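Long-range contacts in endoglucanase (Clostridium thermocellum, PDB 2YIK), which probably hydrolyses internal beta-1,4-glucosidic bonds of cellulose, as a family 9 glycoside hydrolase: residues A[141-146]-A[512-517]; A[379-384]-A[481-486]. One frame throughout, in Å; residues are numbered along the deposited sequence.

Contact 1. Residues A[141-146]-A[512-517]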
loop_
_atom_site.group_PDB
_atom_site.type_symbol
_atom_site.label_atom_id
_atom_site.label_comp_id
_atom_site.label_asym_id
_atom_site.label_seq_id
_atom_site.Cartn_x
_atom_site.Cartn_y
_atom_site.Cartn_z
ATOM N N PHE A 141 3.835 -0.802 14.657
ATOM C CA PHE A 141 4.264 -1.995 15.375
ATOM C C PHE A 141 5.721 -2.430 15.182
ATOM O O PHE A 141 6.013 -3.629 15.144
ATOM C CB PHE A 141 3.308 -3.148 15.019
ATOM C CG PHE A 141 1.839 -2.782 15.142
ATOM C CD1 PHE A 141 1.308 -2.365 16.361
ATOM C CD2 PHE A 141 0.998 -2.824 14.029
ATOM C CE1 PHE A 141 -0.042 -1.992 16.470
ATOM C CE2 PHE A 141 -0.350 -2.451 14.126
ATOM C CZ PHE A 141 -0.869 -2.035 15.350
ATOM N N LYS A 142 6.634 -1.464 15.093
ATOM C CA LYS A 142 8.055 -1.775 14.907
ATOM C C LYS A 142 8.570 -2.756 15.974
ATOM O O LYS A 142 9.373 -3.636 15.675
ATOM C CB LYS A 142 8.902 -0.486 14.933
ATOM C CG LYS A 142 10.258 -0.618 14.197
ATOM C CD LYS A 142 11.224 0.570 14.404
ATOM C CE LYS A 142 10.778 1.902 13.754
ATOM N NZ LYS A 142 9.700 1.826 12.691
ATOM N N ASP A 143 8.107 -2.610 17.214
ATOM C CA ASP A 143 8.545 -3.498 18.295
ATOM C C ASP A 143 8.335 -4.966 17.958
ATOM O O ASP A 143 9.194 -5.799 18.231
ATOM C CB ASP A 143 7.803 -3.194 19.595
ATOM C CG ASP A 143 8.214 -1.880 20.204
ATOM O OD1 ASP A 143 9.343 -1.431 19.923
ATOM O OD2 ASP A 143 7.419 -1.303 20.973
ATOM N N GLN A 144 7.183 -5.274 17.367
ATOM C CA GLN A 144 6.848 -6.640 16.998
ATOM C C GLN A 144 7.660 -7.165 15.825
ATOM O O GLN A 144 7.993 -8.347 15.792
ATOM C CB GLN A 144 5.352 -6.759 16.700
ATOM C CG GLN A 144 4.465 -6.740 17.943
ATOM C CD GLN A 144 4.535 -5.427 18.717
ATOM O OE1 GLN A 144 4.265 -4.356 18.175
ATOM N NE2 GLN A 144 4.888 -5.512 20.000
ATOM N N PHE A 145 7.969 -6.307 14.859
ATOM C CA PHE A 145 8.787 -6.733 13.724
ATOM C C PHE A 145 10.172 -7.097 14.282
ATOM O O PHE A 145 10.784 -8.091 13.887
ATOM C CB PHE A 145 8.941 -5.596 12.705
ATOM C CG PHE A 145 7.750 -5.407 11.799
ATOM C CD1 PHE A 145 6.656 -4.663 12.220
ATOM C CD2 PHE A 145 7.741 -5.937 10.510
ATOM C CE1 PHE A 145 5.565 -4.447 11.371
ATOM C CE2 PHE A 145 6.651 -5.722 9.653
ATOM C CZ PHE A 145 5.567 -4.976 10.088
ATOM N N ARG A 146 10.654 -6.280 15.212
ATOM C CA ARG A 146 11.958 -6.516 15.818
ATOM C C ARG A 146 11.957 -7.771 16.665
ATOM O O ARG A 146 12.827 -8.628 16.514
ATOM C CB ARG A 146 12.373 -5.315 16.670
ATOM C CG ARG A 146 12.879 -4.170 15.825
ATOM C CD ARG A 146 13.293 -2.961 16.638
ATOM N NE ARG A 146 13.778 -1.919 15.732
ATOM C CZ ARG A 146 14.217 -0.718 16.110
ATOM N NH1 ARG A 146 14.237 -0.387 17.401
ATOM N NH2 ARG A 146 14.637 0.153 15.191
ATOM N N LEU A 512 -1.502 -8.162 15.878
ATOM C CA LEU A 512 -2.056 -9.306 16.602
ATOM C C LEU A 512 -0.978 -9.945 17.464
ATOM O O LEU A 512 -1.248 -10.414 18.570
ATOM C CB LEU A 512 -2.623 -10.340 15.619
ATOM C CG LEU A 512 -3.962 -9.928 15.004
ATOM C CD1 LEU A 512 -4.260 -10.777 13.783
ATOM C CD2 LEU A 512 -5.061 -10.051 16.049
ATOM N N TYR A 513 0.248 -9.968 16.955
ATOM C CA TYR A 513 1.341 -10.548 17.716
ATOM C C TYR A 513 1.595 -9.669 18.935
ATOM O O TYR A 513 1.931 -10.152 20.018
ATOM C CB TYR A 513 2.612 -10.623 16.874
ATOM C CG TYR A 513 3.731 -11.309 17.615
ATOM C CD1 TYR A 513 3.708 -12.688 17.827
ATOM C CD2 TYR A 513 4.780 -10.572 18.162
ATOM C CE1 TYR A 513 4.710 -13.322 18.573
ATOM C CE2 TYR A 513 5.778 -11.190 18.908
ATOM C CZ TYR A 513 5.737 -12.563 19.109
ATOM O OH TYR A 513 6.731 -13.167 19.846
ATOM N N ARG A 514 1.421 -8.367 18.750
ATOM C CA ARG A 514 1.625 -7.418 19.829
ATOM C C ARG A 514 0.759 -7.712 21.049
ATOM O O ARG A 514 1.244 -7.698 22.179
ATOM C CB ARG A 514 1.325 -6.003 19.337
ATOM C CG ARG A 514 1.536 -4.916 20.385
ATOM C CD ARG A 514 1.245 -3.535 19.811
ATOM N NE ARG A 514 1.652 -2.460 20.708
ATOM C CZ ARG A 514 2.760 -1.733 20.565
ATOM N NH1 ARG A 514 3.580 -1.957 19.554
ATOM N NH2 ARG A 514 3.050 -0.787 21.446
ATOM N N PHE A 515 -0.523 -7.983 20.820
ATOM C CA PHE A 515 -1.449 -8.234 21.921
ATOM C C PHE A 515 -1.698 -9.701 22.256
ATOM O O PHE A 515 -2.082 -10.011 23.377
ATOM C CB PHE A 515 -2.814 -7.587 21.630
ATOM C CG PHE A 515 -2.761 -6.101 21.392
ATOM C CD1 PHE A 515 -2.219 -5.246 22.346
ATOM C CD2 PHE A 515 -3.287 -5.552 20.224
ATOM C CE1 PHE A 515 -2.202 -3.868 22.143
ATOM C CE2 PHE A 515 -3.275 -4.174 20.011
ATOM C CZ PHE A 515 -2.731 -3.331 20.976
ATOM N N PHE A 516 -1.480 -10.596 21.296
ATOM C CA PHE A 516 -1.756 -12.016 21.507
ATOM C C PHE A 516 -0.606 -13.007 21.320
ATOM O O PHE A 516 -0.815 -14.213 21.439
ATOM C CB PHE A 516 -2.914 -12.446 20.594
ATOM C CG PHE A 516 -4.144 -11.583 20.717
ATOM C CD1 PHE A 516 -4.857 -11.535 21.912
ATOM C CD2 PHE A 516 -4.569 -10.800 19.650
ATOM C CE1 PHE A 516 -5.978 -10.721 22.050
ATOM C CE2 PHE A 516 -5.688 -9.981 19.770
ATOM C CZ PHE A 516 -6.396 -9.938 20.974
ATOM N N GLY A 517 0.602 -12.529 21.036
ATOM C CA GLY A 517 1.706 -13.456 20.845
ATOM C C GLY A 517 2.167 -14.179 22.105
ATOM O O GLY A 517 2.224 -13.556 23.169
HETATM O O HOH W 1 6.033 -0.430 18.146
HETATM O O HOH W 2 5.548 0.426 21.041
#
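Arg514 leaves its helix with CG opposite the backbone N (chi1 -179°) and runs straight on to NE, reaching across to Gln144, whose chain instead folds back at chi2 (64°) and sets its amide across the arginine's aliphatic part. Gln144 CD packs 3.3 Å from Arg514 CB, and Gln144 NE2 sits beside Arg514 CG. At the far end of the same amide, Arg514 NH1 donates to Gln144 OE1 over 2.9 Å, a bent bond (137° at the hydrogen) in which the amide and guanidinium planes stand steeply to one another. The ring of Phe141 borders the arginine on another side, its CD1 3.6 Å from Arg514 CD, while Gln144 CG meets the Tyr513 ring at its edge. These side chains fill the site where the short helix 142-147 crosses the C-terminal end of helix 499-516 in a catalytic domain built on the (alpha/alpha)6 barrel of family 9; the local axes lie nearly perpendicular and 9.3 Å apart. Asp143 OD2 stays 4.1 Å from Arg514 NH1, beyond a salt bridge, and two waters span the gap: water 1 accepts from Asp143 N and Arg514 NH1, water 2 donates to Asp143 OD2 and accepts from Arg514 NH2. Asp412 forms a salt bridge with Arg514 NE.

Contact 2. Residues A[379-384]-A[481-486]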
loop_
_atom_site.group_PDB
_atom_site.type_symbol
_atom_site.label_atom_id
_atom_site.label_comp_id
_atom_site.label_asym_id
_atom_site.label_seq_id
_atom_site.Cartn_x
_atom_site.Cartn_y
_atom_site.Cartn_z
ATOM N N VAL A 379 -21.856 -10.058 7.734
ATOM C CA VAL A 379 -20.961 -11.137 8.127
ATOM C C VAL A 379 -21.546 -12.444 7.594
ATOM O O VAL A 379 -22.754 -12.677 7.658
ATOM C CB VAL A 379 -20.684 -11.177 9.669
ATOM C CG1 VAL A 379 -21.521 -10.131 10.382
ATOM C CG2 VAL A 379 -20.893 -12.576 10.217
ATOM N N THR A 380 -20.673 -13.262 7.014
ATOM C CA THR A 380 -21.059 -14.536 6.424
ATOM C C THR A 380 -21.571 -15.532 7.462
ATOM O O THR A 380 -21.365 -15.353 8.663
ATOM C CB THR A 380 -19.865 -15.201 5.720
ATOM O OG1 THR A 380 -18.903 -15.591 6.705
ATOM C CG2 THR A 380 -19.218 -14.246 4.736
ATOM N N PRO A 381 -22.254 -16.597 7.005
ATOM C CA PRO A 381 -22.761 -17.598 7.951
ATOM C C PRO A 381 -21.571 -18.096 8.764
ATOM O O PRO A 381 -21.683 -18.414 9.944
ATOM C CB PRO A 381 -23.330 -18.678 7.031
ATOM C CG PRO A 381 -23.848 -17.875 5.873
ATOM C CD PRO A 381 -22.712 -16.890 5.632
ATOM N N GLY A 382 -20.412 -18.131 8.111
ATOM C CA GLY A 382 -19.197 -18.584 8.762
ATOM C C GLY A 382 -18.584 -17.620 9.767
ATOM O O GLY A 382 -17.634 -17.984 10.452
ATOM N N GLY A 383 -19.098 -16.395 9.856
ATOM C CA GLY A 383 -18.567 -15.438 10.819
ATOM C C GLY A 383 -17.509 -14.468 10.311
ATOM O O GLY A 383 -16.825 -13.812 11.097
ATOM N N TYR A 384 -17.401 -14.352 8.994
ATOM C CA TYR A 384 -16.416 -13.488 8.350
ATOM C C TYR A 384 -17.043 -12.164 7.917
ATOM O O TYR A 384 -18.052 -12.168 7.215
ATOM C CB TYR A 384 -15.864 -14.245 7.142
ATOM C CG TYR A 384 -14.943 -13.490 6.213
ATOM C CD1 TYR A 384 -13.721 -12.985 6.660
ATOM C CD2 TYR A 384 -15.257 -13.359 4.859
ATOM C CE1 TYR A 384 -12.828 -12.375 5.773
ATOM C CE2 TYR A 384 -14.374 -12.752 3.966
ATOM C CZ TYR A 384 -13.160 -12.264 4.431
ATOM O OH TYR A 384 -12.277 -11.686 3.550
ATOM N N ALA A 481 -19.663 -14.539 -0.224
ATOM C CA ALA A 481 -20.608 -14.254 0.851
ATOM C C ALA A 481 -21.134 -15.490 1.558
ATOM O O ALA A 481 -21.702 -15.395 2.652
ATOM C CB ALA A 481 -21.773 -13.434 0.308
ATOM N N SER A 482 -20.944 -16.651 0.947
ATOM C CA SER A 482 -21.437 -17.911 1.524
ATOM C C SER A 482 -20.280 -18.803 1.996
ATOM O O SER A 482 -20.428 -20.031 2.089
ATOM C CB SER A 482 -22.282 -18.652 0.462
ATOM O OG SER A 482 -23.572 -18.044 0.276
ATOM N N ASP A 483 -19.146 -18.162 2.322
ATOM C CA ASP A 483 -17.920 -18.859 2.757
ATOM C C ASP A 483 -17.424 -19.845 1.701
ATOM O O ASP A 483 -16.589 -20.715 1.996
ATOM C CB ASP A 483 -18.155 -19.611 4.088
ATOM C CG ASP A 483 -18.617 -18.685 5.229
ATOM O OD1 ASP A 483 -17.796 -17.937 5.825
ATOM O OD2 ASP A 483 -19.840 -18.683 5.504
ATOM N N GLN A 484 -17.867 -19.733 0.458
ATOM C CA GLN A 484 -17.288 -20.686 -0.485
ATOM C C GLN A 484 -16.105 -20.062 -1.251
ATOM O O GLN A 484 -15.927 -18.839 -1.295
ATOM C CB GLN A 484 -18.315 -21.193 -1.495
ATOM C CG GLN A 484 -19.546 -21.888 -0.890
ATOM C CD GLN A 484 -19.206 -23.202 -0.204
ATOM O OE1 GLN A 484 -19.346 -24.289 -0.783
ATOM N NE2 GLN A 484 -18.778 -23.107 1.050
ATOM N N HIS A 485 -15.282 -20.932 -1.836
ATOM C CA HIS A 485 -14.083 -20.503 -2.543
ATOM C C HIS A 485 -13.601 -21.520 -3.586
ATOM O O HIS A 485 -13.593 -22.726 -3.332
ATOM C CB HIS A 485 -12.964 -20.292 -1.507
ATOM C CG HIS A 485 -11.630 -19.938 -2.100
ATOM N ND1 HIS A 485 -11.274 -18.645 -2.409
ATOM C CD2 HIS A 485 -10.557 -20.710 -2.407
ATOM C CE1 HIS A 485 -10.035 -18.630 -2.881
ATOM N NE2 HIS A 485 -9.581 -19.870 -2.890
ATOM N N VAL A 486 -13.190 -21.037 -4.759
ATOM C CA VAL A 486 -12.670 -21.923 -5.800
ATOM C C VAL A 486 -11.172 -21.684 -5.934
ATOM O O VAL A 486 -10.735 -20.624 -6.380
ATOM C CB VAL A 486 -13.350 -21.681 -7.163
ATOM C CG1 VAL A 486 -12.609 -22.469 -8.259
ATOM C CG2 VAL A 486 -14.819 -22.119 -7.087
#
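Two hydrogen bonds from the turn at 380-383 converge on the carboxylate of Asp483. Thr380 OG1 donates to Asp483 OD1 over 2.7 Å, and Gly382 N gives its hydrogen to Asp483 OD2, also over 2.7 Å, a bent bond with 134° at the hydrogen. Both oxygens are met on the syn side, but the donors lie on opposite sides of the carboxylate plane, which restrains its rotation. The threonine hydroxyl lies between the backbone N and the carbonyl carbon (chi1 68°), and there Thr380 OG1 also accepts from Tyr384 N over 3.0 Å while it donates to Asp483.

Backbone bonds close the turn itself. Thr380 to Gly383 is a type I beta turn, with Gly383 N bonded to Thr380 O, and Thr380 N bonds in addition to Tyr384 O. Gly383 has a positive phi (95°), a conformation that glycine adopts readily.

Van der Waals contacts flank the polar centre. Thr380 CG2 rests 3.4 Å from Ala481 O, and Pro381 CD touches both this carbonyl oxygen and Asp483 OD2, the latter at 3.4 Å. The proline and aspartate side chains pass one another in opposite directions.

Beyond the two loops, Tyr427 OH bonds to Asp483 OD1, and the Tyr427 ring stacks on that of Tyr384, whose own hydroxyl bonds to Ser392. The contact thus joins two loops of the catalytic domain to helix 416-428. Hydrogen bonds with two hydroxyls and a backbone amide around this buried carboxylate would be consistent with an ionised Asp483, its negative charge stabilised by neutral groups.

In the fold
Contact 1 and contact 2 have their centres 28 Å apart and their nearest atoms about 12 Å apart, so they do not touch. Along the chain contact 2 is nested within the loop closed by contact 1, which brings together residues 366 positions apart. Helix 416-428 is touched from both contacts: Leu512 and Phe516 of the 512-517 segment pack against it, and Tyr384 of contact 2 packs against its Gln424 and Leu428. Helix 392-408 likewise meets Phe141 and Tyr384. Both contacts lie away from the zinc and calcium sites and from the predicted active-site His451.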